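Long-range contacts in putative glycerophosphodiester phosphodiesterase (Galdieria sulphuraria, PDB 2O55), which is a putative member of the glycerophosphodiester phosphodiesterase family and is built as a TIM-type barrel of parallel strands wrapped in helices: residues T42-C47 with L113-E118; S94-F99 with L132-K137; K106-L111 with Q141-Y146. All coordinates share one frame; numbering follows the deposited sequence.

Contact 1 (T42-C47 with L113-E118); sequences TDLRVC and LELKGE. With SO4 (sulfate ion), chain C.
Leu44 lays its side chain across two leucines of the neighbouring strand: CD1 sits 3.8 Å from Leu113 CB and 3.7 Å from Leu115 CD2. The two strands, 39-46 and 110-115, are parallel neighbours in the barrel sheet of a TIM-type fold. Thr42, Leu44, Leu113 and Leu115 share the face that looks outward to the helices, where Leu131 of helix 127-136 covers Leu44 and Leu115. On this face Thr42 CG2 runs alongside Leu113 CD2. Backbone bonds join the strands: Glu114 N gives to Thr42 O (2.8 Å) and Leu44 N to Glu114 O (2.7 Å), whereas the last, from Lys116 N to Leu44 O, is weak where the strand ends in an inverse gamma turn centred on Leu115.

Asp43 and Glu114 occupy the inner face. Their carboxylates, turned 53° against each other, bring two like-charged groups close together, with Asp43 OD1 3.7 Å from Glu114 OE1. Asn24 holds OD2 of Asp43. Arg45, still in its strand, bends at chi3 (97°) and brings its guanidinium across Lys116, just past the end of the other strand, whose CB lies over one face. The Lys116 chain turns at chi2 toward a bound sulfate, which His150 also grips; Lys116 NZ meets sulfate O2 at 3.0 Å, and Gly117 N meets sulfate O4 at 2.6 Å.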
loop_
_atom_site.group_PDB
_atom_site.type_symbol
_atom_site.label_atom_id
_atom_site.label_comp_id
_atom_site.label_asym_id
_atom_site.label_seq_id
_atom_site.Cartn_x
_atom_site.Cartn_y
_atom_site.Cartn_z
ATOM N N THR A 42 -0.468 -1.003 2.946
ATOM C CA THR A 42 -1.779 -1.279 3.553
ATOM C C THR A 42 -2.908 -0.482 2.892
ATOM O O THR A 42 -2.670 0.502 2.180
ATOM C CB THR A 42 -1.776 -1.087 5.085
ATOM O OG1 THR A 42 -2.928 -1.716 5.641
ATOM C CG2 THR A 42 -1.807 0.355 5.443
ATOM N N ASP A 43 -4.136 -0.920 3.153
ATOM C CA ASP A 43 -5.307 -0.453 2.431
ATOM C C ASP A 43 -6.214 0.412 3.305
ATOM O O ASP A 43 -6.834 -0.093 4.235
ATOM C CB ASP A 43 -6.083 -1.676 1.928
ATOM C CG ASP A 43 -5.205 -2.652 1.111
ATOM O OD1 ASP A 43 -4.706 -2.255 0.023
ATOM O OD2 ASP A 43 -5.035 -3.820 1.554
ATOM N N LEU A 44 -6.299 1.708 3.004
ATOM C CA LEU A 44 -7.124 2.646 3.793
ATOM C C LEU A 44 -8.555 2.733 3.305
ATOM O O LEU A 44 -8.786 3.005 2.123
ATOM C CB LEU A 44 -6.548 4.063 3.758
ATOM C CG LEU A 44 -5.067 4.291 4.016
ATOM C CD1 LEU A 44 -4.827 5.786 4.062
ATOM C CD2 LEU A 44 -4.618 3.616 5.308
ATOM N N ARG A 45 -9.511 2.507 4.208
ATOM C CA ARG A 45 -10.921 2.810 3.940
ATOM C C ARG A 45 -11.504 3.524 5.151
ATOM O O ARG A 45 -10.952 3.443 6.259
ATOM C CB ARG A 45 -11.748 1.551 3.611
ATOM C CG ARG A 45 -11.072 0.535 2.688
ATOM C CD ARG A 45 -11.946 -0.648 2.368
ATOM N NE ARG A 45 -12.603 -0.463 1.086
ATOM C CZ ARG A 45 -12.282 -1.115 -0.030
ATOM N NH1 ARG A 45 -11.321 -2.027 -0.025
ATOM N NH2 ARG A 45 -12.935 -0.862 -1.160
ATOM N N VAL A 46 -12.622 4.213 4.944
ATOM C CA VAL A 46 -13.277 4.975 6.010
ATOM C C VAL A 46 -14.583 4.321 6.446
ATOM O O VAL A 46 -15.445 4.042 5.610
ATOM C CB VAL A 46 -13.546 6.429 5.564
ATOM C CG1 VAL A 46 -14.561 7.129 6.504
ATOM C CG2 VAL A 46 -12.233 7.205 5.464
ATOM N N CYS A 47 -14.719 4.095 7.752
ATOM C CA CYS A 47 -15.908 3.448 8.327
ATOM C C CYS A 47 -16.984 4.443 8.727
ATOM O O CYS A 47 -16.739 5.642 8.762
ATOM C CB CYS A 47 -15.523 2.625 9.541
ATOM S SG CYS A 47 -14.951 3.626 10.942
ATOM N N LEU A 113 0.453 3.589 1.892
ATOM C CA LEU A 113 -0.972 3.604 2.137
ATOM C C LEU A 113 -1.748 3.714 0.826
ATOM O O LEU A 113 -1.651 4.738 0.144
ATOM C CB LEU A 113 -1.312 4.775 3.039
ATOM C CG LEU A 113 -0.383 4.903 4.250
ATOM C CD1 LEU A 113 -0.727 6.139 5.048
ATOM C CD2 LEU A 113 -0.414 3.681 5.146
ATOM N N GLU A 114 -2.492 2.660 0.458
ATOM C CA GLU A 114 -3.419 2.765 -0.670
ATOM C C GLU A 114 -4.809 3.310 -0.252
ATOM O O GLU A 114 -5.475 2.774 0.648
ATOM C CB GLU A 114 -3.548 1.466 -1.488
ATOM C CG GLU A 114 -4.415 1.688 -2.744
ATOM C CD GLU A 114 -4.592 0.470 -3.648
ATOM O OE1 GLU A 114 -4.224 -0.663 -3.228
ATOM O OE2 GLU A 114 -5.115 0.675 -4.787
ATOM N N LEU A 115 -5.223 4.384 -0.912
ATOM C CA LEU A 115 -6.573 4.865 -0.761
ATOM C C LEU A 115 -7.521 3.963 -1.560
ATOM O O LEU A 115 -7.753 4.183 -2.747
ATOM C CB LEU A 115 -6.668 6.336 -1.203
ATOM C CG LEU A 115 -5.576 7.343 -0.782
ATOM C CD1 LEU A 115 -5.985 8.774 -1.154
ATOM C CD2 LEU A 115 -5.246 7.250 0.710
ATOM N N LYS A 116 -8.022 2.928 -0.894
ATOM C CA LYS A 116 -8.997 2.015 -1.470
ATOM C C LYS A 116 -10.354 2.691 -1.425
ATOM O O LYS A 116 -10.974 2.848 -0.369
ATOM C CB LYS A 116 -9.004 0.671 -0.741
ATOM C CG LYS A 116 -8.082 -0.383 -1.342
ATOM C CD LYS A 116 -8.795 -1.212 -2.390
ATOM C CE LYS A 116 -7.804 -2.000 -3.251
ATOM N NZ LYS A 116 -8.519 -2.820 -4.297
ATOM N N GLY A 117 -10.817 3.057 -2.613
ATOM C CA GLY A 117 -11.517 4.310 -2.775
ATOM C C GLY A 117 -12.828 4.288 -3.480
ATOM O O GLY A 117 -12.913 4.318 -4.708
ATOM N N GLU A 118 -13.869 4.235 -2.678
ATOM C CA GLU A 118 -15.144 4.679 -3.148
ATOM C C GLU A 118 -15.012 6.202 -3.064
ATOM O O GLU A 118 -15.085 6.893 -4.083
ATOM C CB GLU A 118 -16.267 4.123 -2.254
ATOM C CG GLU A 118 -16.442 2.581 -2.279
ATOM C CD GLU A 118 -16.809 2.031 -0.901
ATOM O OE1 GLU A 118 -15.947 2.128 0.004
ATOM O OE2 GLU A 118 -17.948 1.517 -0.711
HETATM S S SO4 C . -9.729 0.860 -5.645
HETATM O O1 SO4 C . -10.265 0.809 -7.000
HETATM O O2 SO4 C . -10.068 -0.383 -4.955
HETATM O O3 SO4 C . -8.272 1.030 -5.690
HETATM O O4 SO4 C . -10.323 1.985 -4.934
#

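Contact 2 (S94-F99 with L132-K137); sequences SLEELF and LLLVEK
Leu134 reaches from helix 127-136 to helix 95-104, where it touches three residues. Its CB points toward the other helix, and with CG anti to the backbone N (chi1 -173°) Leu134 CG comes to the edge of the Phe99 ring, near its plane, 3.8 Å from Phe99 CE2. From there the branches part: Leu134 CD1 lies 3.8 Å from Glu96 CG, against the aliphatic stem of that residue, and Leu134 CD2 meets Leu95 CB at 4.0 Å. Phe99 completes the apolar patch by setting CZ 3.9 Å from Val135 CG2, while Leu95 CD2 of its own helix lies over one ring face.

Toward the outer side, Glu96 stretches over Leu134, and its OE1 forms a salt bridge with Lys137 NZ (3.1 Å), the ammonium arriving nearly in line with the C-O bond. The hydroxyl of Tyr138 bonds to the same oxygen. Ser94 and Glu97 form a capping box at the start of helix 95-104, with Ser94 OG accepting from Glu97 N.

The short segments run at 15° to each other, 10.7 Å apart: two nearly parallel helices side by side in the outer layer of a TIM-type barrel.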
loop_
_atom_site.group_PDB
_atom_site.type_symbol
_atom_site.label_atom_id
_atom_site.label_comp_id
_atom_site.label_asym_id
_atom_site.label_seq_id
_atom_site.Cartn_x
_atom_site.Cartn_y
_atom_site.Cartn_z
ATOM N N SER A 94 -7.455 0.199 13.137
ATOM C CA SER A 94 -7.608 1.558 12.618
ATOM C C SER A 94 -6.245 1.999 12.075
ATOM O O SER A 94 -5.274 1.238 12.146
ATOM C CB SER A 94 -8.071 2.506 13.728
ATOM O OG SER A 94 -7.051 2.702 14.691
ATOM N N LEU A 95 -6.149 3.213 11.542
ATOM C CA LEU A 95 -4.840 3.660 11.110
ATOM C C LEU A 95 -4.027 4.040 12.337
ATOM O O LEU A 95 -2.843 3.699 12.421
ATOM C CB LEU A 95 -4.928 4.831 10.141
ATOM C CG LEU A 95 -3.983 4.809 8.918
ATOM C CD1 LEU A 95 -3.904 6.184 8.332
ATOM C CD2 LEU A 95 -2.575 4.299 9.202
ATOM N N GLU A 96 -4.681 4.720 13.285
ATOM C CA GLU A 96 -4.055 5.159 14.520
ATOM C C GLU A 96 -3.391 4.009 15.263
ATOM O O GLU A 96 -2.259 4.150 15.709
ATOM C CB GLU A 96 -5.070 5.871 15.424
ATOM C CG GLU A 96 -4.425 6.864 16.406
ATOM C CD GLU A 96 -5.416 7.780 17.131
ATOM O OE1 GLU A 96 -5.051 8.926 17.489
ATOM O OE2 GLU A 96 -6.563 7.357 17.356
ATOM N N GLU A 97 -4.074 2.870 15.379
ATOM C CA GLU A 97 -3.520 1.702 16.090
ATOM C C GLU A 97 -2.165 1.273 15.527
ATOM O O GLU A 97 -1.274 0.860 16.273
ATOM C CB GLU A 97 -4.504 0.519 16.114
ATOM C CG GLU A 97 -5.662 0.720 17.119
ATOM C CD GLU A 97 -6.730 -0.396 17.126
ATOM O OE1 GLU A 97 -6.890 -1.120 16.114
ATOM O OE2 GLU A 97 -7.426 -0.533 18.163
ATOM N N LEU A 98 -2.008 1.393 14.215
ATOM C CA LEU A 98 -0.768 1.020 13.570
ATOM C C LEU A 98 0.324 2.012 13.895
ATOM O O LEU A 98 1.496 1.630 14.045
ATOM C CB LEU A 98 -0.947 0.967 12.053
ATOM C CG LEU A 98 0.339 0.695 11.261
ATOM C CD1 LEU A 98 1.012 -0.620 11.723
ATOM C CD2 LEU A 98 0.074 0.726 9.755
ATOM N N PHE A 99 -0.072 3.284 13.959
ATOM C CA PHE A 99 0.836 4.383 14.240
ATOM C C PHE A 99 1.374 4.221 15.649
ATOM O O PHE A 99 2.590 4.110 15.856
ATOM C CB PHE A 99 0.104 5.713 14.089
ATOM C CG PHE A 99 -0.059 6.156 12.670
ATOM C CD1 PHE A 99 0.657 5.553 11.643
ATOM C CD2 PHE A 99 -0.898 7.214 12.356
ATOM C CE1 PHE A 99 0.521 5.982 10.315
ATOM C CE2 PHE A 99 -1.043 7.648 11.028
ATOM C CZ PHE A 99 -0.328 7.028 10.006
ATOM N N LEU A 132 -4.527 13.436 7.038
ATOM C CA LEU A 132 -3.274 14.160 7.111
ATOM C C LEU A 132 -2.936 14.514 8.537
ATOM O O LEU A 132 -1.799 14.283 8.970
ATOM C CB LEU A 132 -3.305 15.406 6.224
ATOM C CG LEU A 132 -3.280 15.143 4.714
ATOM C CD1 LEU A 132 -3.370 16.448 3.926
ATOM C CD2 LEU A 132 -2.030 14.367 4.352
ATOM N N LEU A 133 -3.933 15.042 9.256
ATOM C CA LEU A 133 -3.793 15.449 10.650
ATOM C C LEU A 133 -3.414 14.291 11.525
ATOM O O LEU A 133 -2.652 14.466 12.480
ATOM C CB LEU A 133 -5.085 16.039 11.183
ATOM C CG LEU A 133 -5.510 17.430 10.719
ATOM C CD1 LEU A 133 -5.725 18.317 11.966
ATOM C CD2 LEU A 133 -4.511 18.087 9.738
ATOM N N LEU A 134 -3.967 13.115 11.193
ATOM C CA LEU A 134 -3.614 11.859 11.854
ATOM C C LEU A 134 -2.143 11.563 11.626
ATOM O O LEU A 134 -1.388 11.404 12.591
ATOM C CB LEU A 134 -4.475 10.699 11.375
ATOM C CG LEU A 134 -4.304 9.351 12.110
ATOM C CD1 LEU A 134 -4.097 9.496 13.631
ATOM C CD2 LEU A 134 -5.475 8.387 11.830
ATOM N N VAL A 135 -1.732 11.525 10.361
ATOM C CA VAL A 135 -0.327 11.380 10.041
ATOM C C VAL A 135 0.572 12.289 10.886
ATOM O O VAL A 135 1.495 11.803 11.529
ATOM C CB VAL A 135 -0.067 11.566 8.531
ATOM C CG1 VAL A 135 1.290 12.238 8.249
ATOM C CG2 VAL A 135 -0.149 10.226 7.835
ATOM N N GLU A 136 0.297 13.590 10.910
ATOM C CA GLU A 136 1.217 14.503 11.584
ATOM C C GLU A 136 1.095 14.458 13.098
ATOM O O GLU A 136 2.034 14.821 13.815
ATOM C CB GLU A 136 1.115 15.936 11.049
ATOM C CG GLU A 136 -0.225 16.601 11.240
ATOM C CD GLU A 136 -0.586 17.531 10.062
ATOM O OE1 GLU A 136 -0.862 18.738 10.319
ATOM O OE2 GLU A 136 -0.588 17.058 8.887
ATOM N N LYS A 137 -0.050 13.990 13.578
ATOM C CA LYS A 137 -0.213 13.791 15.005
ATOM C C LYS A 137 0.678 12.640 15.478
ATOM O O LYS A 137 0.790 12.393 16.669
ATOM C CB LYS A 137 -1.668 13.524 15.377
ATOM C CG LYS A 137 -1.913 13.535 16.878
ATOM C CD LYS A 137 -2.872 12.435 17.305
ATOM C CE LYS A 137 -2.880 12.275 18.815
ATOM N NZ LYS A 137 -3.855 11.237 19.252
#

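Contact 3 (K106-L111 with Q141-Y146); sequences KFNLKL and QERVDY
Leu111 and Val144 pair in parallel as strands 110-115 and 144-148 come together, their CA atoms 4.9 Å apart. Two backbone bonds flank the pair: Leu111 N gives to Arg143 O at 2.8 Å, and Asp145 N gives to Leu111 O at 2.9 Å. Arg143 O also receives a CA-H contact from Lys110. Before the strand, the chain of 106-111 makes an inverse gamma turn centred on Asn108, with a weak bond from Leu109 N to Phe107 O inside it, and the carbonyls of Phe107 and Leu109 are met by a side chain.

That side chain is Arg143. Its CG lies opposite the carbonyl carbon, and bends at chi2 (-140°) and chi3 (-107°) then carry the guanidinium back along 107-109. NH1 does most of the touching. Arg143 NH1 gives a weak, strongly bent bond to Leu109 O (2.7 Å) and another weak, long one to Phe107 O (3.5 Å), which lies at the edge of the group, near its plane. Asn108 OD1 lies beside the arm itself; amide and guanidinium planes are 32° apart, and the angle to NH1 is too poor for a hydrogen bond.

On the apolar side, Leu111 CD1 touches Val144 CG2 at 3.6 Å, and Leu111 also packs against Phe99 and Ile102 of helix 95-104. Asp145 turns its carboxylate away, and OD2 bonds to Thr167 on the next strand.

The two strands and helix 127-136 form a beta-alpha-beta unit, with this pairing at its entry. One cationic group facing two carbonyl oxygens is consistent with a partly electrostatic hold on the turn: the charge would draw these dipoles toward it although both NH1 bonds are weak.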
loop_
_atom_site.group_PDB
_atom_site.type_symbol
_atom_site.label_atom_id
_atom_site.label_comp_id
_atom_site.label_asym_id
_atom_site.label_seq_id
_atom_site.Cartn_x
_atom_site.Cartn_y
_atom_site.Cartn_z
ATOM N N LYS A 106 10.906 0.681 17.873
ATOM C CA LYS A 106 12.035 1.523 17.430
ATOM C C LYS A 106 12.499 1.375 15.943
ATOM O O LYS A 106 13.352 2.131 15.467
ATOM C CB LYS A 106 13.215 1.371 18.389
ATOM C CG LYS A 106 12.967 1.998 19.728
ATOM C CD LYS A 106 14.149 2.872 20.092
ATOM C CE LYS A 106 14.099 3.365 21.527
ATOM N NZ LYS A 106 14.840 2.439 22.415
ATOM N N PHE A 107 11.929 0.418 15.221
ATOM C CA PHE A 107 12.250 0.177 13.814
ATOM C C PHE A 107 11.642 1.250 12.901
ATOM O O PHE A 107 10.429 1.504 12.930
ATOM C CB PHE A 107 11.745 -1.212 13.425
ATOM C CG PHE A 107 12.091 -1.619 12.036
ATOM C CD1 PHE A 107 13.338 -2.147 11.744
ATOM C CD2 PHE A 107 11.170 -1.500 11.019
ATOM C CE1 PHE A 107 13.675 -2.531 10.455
ATOM C CE2 PHE A 107 11.493 -1.889 9.709
ATOM C CZ PHE A 107 12.753 -2.403 9.435
ATOM N N ASN A 108 12.489 1.876 12.095
ATOM C CA ASN A 108 12.058 2.892 11.144
ATOM C C ASN A 108 11.266 2.325 9.934
ATOM O O ASN A 108 11.624 2.511 8.766
ATOM C CB ASN A 108 13.266 3.723 10.707
ATOM C CG ASN A 108 12.877 5.002 9.986
ATOM O OD1 ASN A 108 11.929 5.680 10.353
ATOM N ND2 ASN A 108 13.624 5.333 8.949
ATOM N N LEU A 109 10.177 1.619 10.220
ATOM C CA LEU A 109 9.239 1.203 9.188
ATOM C C LEU A 109 8.704 2.419 8.460
ATOM O O LEU A 109 8.375 3.430 9.080
ATOM C CB LEU A 109 8.052 0.471 9.809
ATOM C CG LEU A 109 7.015 -0.151 8.864
ATOM C CD1 LEU A 109 7.636 -1.286 8.060
ATOM C CD2 LEU A 109 5.825 -0.656 9.650
ATOM N N LYS A 110 8.636 2.319 7.140
ATOM C CA LYS A 110 7.936 3.307 6.337
ATOM C C LYS A 110 6.705 2.614 5.773
ATOM O O LYS A 110 6.661 1.383 5.746
ATOM C CB LYS A 110 8.830 3.845 5.228
ATOM C CG LYS A 110 10.203 4.288 5.700
ATOM C CD LYS A 110 10.943 5.055 4.631
ATOM C CE LYS A 110 12.263 5.560 5.173
ATOM N NZ LYS A 110 13.339 5.343 4.171
ATOM N N LEU A 111 5.703 3.387 5.342
ATOM C CA LEU A 111 4.443 2.806 4.879
ATOM C C LEU A 111 4.031 3.252 3.466
ATOM O O LEU A 111 4.217 4.420 3.065
ATOM C CB LEU A 111 3.318 3.139 5.859
ATOM C CG LEU A 111 3.607 3.027 7.362
ATOM C CD1 LEU A 111 2.770 4.028 8.132
ATOM C CD2 LEU A 111 3.381 1.608 7.911
ATOM N N GLN A 141 4.865 12.073 8.854
ATOM C CA GLN A 141 4.982 12.769 7.552
ATOM C C GLN A 141 6.095 12.217 6.631
ATOM O O GLN A 141 5.910 12.082 5.420
ATOM C CB GLN A 141 5.190 14.307 7.720
ATOM C CG GLN A 141 4.214 15.100 8.623
ATOM C CD GLN A 141 4.659 15.171 10.095
ATOM O OE1 GLN A 141 5.156 14.192 10.662
ATOM N NE2 GLN A 141 4.468 16.330 10.713
ATOM N N GLU A 142 7.264 11.927 7.197
ATOM C CA GLU A 142 8.422 11.617 6.358
ATOM C C GLU A 142 8.606 10.099 6.149
ATOM O O GLU A 142 9.541 9.676 5.463
ATOM C CB GLU A 142 9.678 12.360 6.857
ATOM C CG GLU A 142 9.592 13.876 6.629
ATOM C CD GLU A 142 10.645 14.677 7.415
ATOM O OE1 GLU A 142 11.151 14.148 8.432
ATOM O OE2 GLU A 142 10.977 15.835 7.032
ATOM N N ARG A 143 7.660 9.320 6.693
ATOM C CA ARG A 143 7.634 7.858 6.622
ATOM C C ARG A 143 6.387 7.278 5.920
ATOM O O ARG A 143 6.051 6.088 6.085
ATOM C CB ARG A 143 7.626 7.298 8.033
ATOM C CG ARG A 143 8.695 7.811 8.973
ATOM C CD ARG A 143 9.181 6.646 9.782
ATOM N NE ARG A 143 8.749 6.611 11.180
ATOM C CZ ARG A 143 8.835 5.522 11.940
ATOM N NH1 ARG A 143 9.282 4.391 11.423
ATOM N NH2 ARG A 143 8.471 5.543 13.205
ATOM N N VAL A 144 5.687 8.100 5.143
ATOM C CA VAL A 144 4.392 7.717 4.597
ATOM C C VAL A 144 4.286 8.178 3.151
ATOM O O VAL A 144 4.535 9.353 2.837
ATOM C CB VAL A 144 3.225 8.257 5.483
ATOM C CG1 VAL A 144 2.065 8.680 4.663
ATOM C CG2 VAL A 144 2.786 7.207 6.484
ATOM N N ASP A 145 3.905 7.235 2.290
ATOM C CA ASP A 145 3.714 7.470 0.876
ATOM C C ASP A 145 2.311 7.003 0.491
ATOM O O ASP A 145 1.954 5.843 0.717
ATOM C CB ASP A 145 4.747 6.663 0.113
ATOM C CG ASP A 145 4.949 7.161 -1.290
ATOM O OD1 ASP A 145 6.126 7.431 -1.645
ATOM O OD2 ASP A 145 3.945 7.298 -2.033
ATOM N N TYR A 146 1.509 7.903 -0.078
ATOM C CA TYR A 146 0.106 7.594 -0.405
ATOM C C TYR A 146 -0.004 7.212 -1.864
ATOM O O TYR A 146 0.614 7.851 -2.738
ATOM C CB TYR A 146 -0.823 8.780 -0.153
ATOM C CG TYR A 146 -0.565 9.543 1.119
ATOM C CD1 TYR A 146 0.341 10.592 1.128
ATOM C CD2 TYR A 146 -1.246 9.235 2.315
ATOM C CE1 TYR A 146 0.592 11.311 2.287
ATOM C CE2 TYR A 146 -1.010 9.956 3.498
ATOM C CZ TYR A 146 -0.085 11.002 3.466
ATOM O OH TYR A 146 0.215 11.754 4.577
#

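Contacts 1 and 3 lie on opposite edges of strand 110-115, which has strand 39-46 on one flank and strand 144-148 on the other; their centres are about 17 Å apart. Leu113 N probably bonds to Asp145 O, tying the two together. Contact 2 belongs to the helical layer, centre to centre about 13 Å from contact 1 and about 11 Å from contact 3, and meets them through Leu95 against Leu44 and through Leu132 and Val135 against Tyr146. Along the chain the order is 42-47, 94-99, 106-111, 113-118, 132-137, 141-146, so the segments of each pair of contacts alternate. Successive strands and helices of one barrel sector are thereby knitted into a single wall.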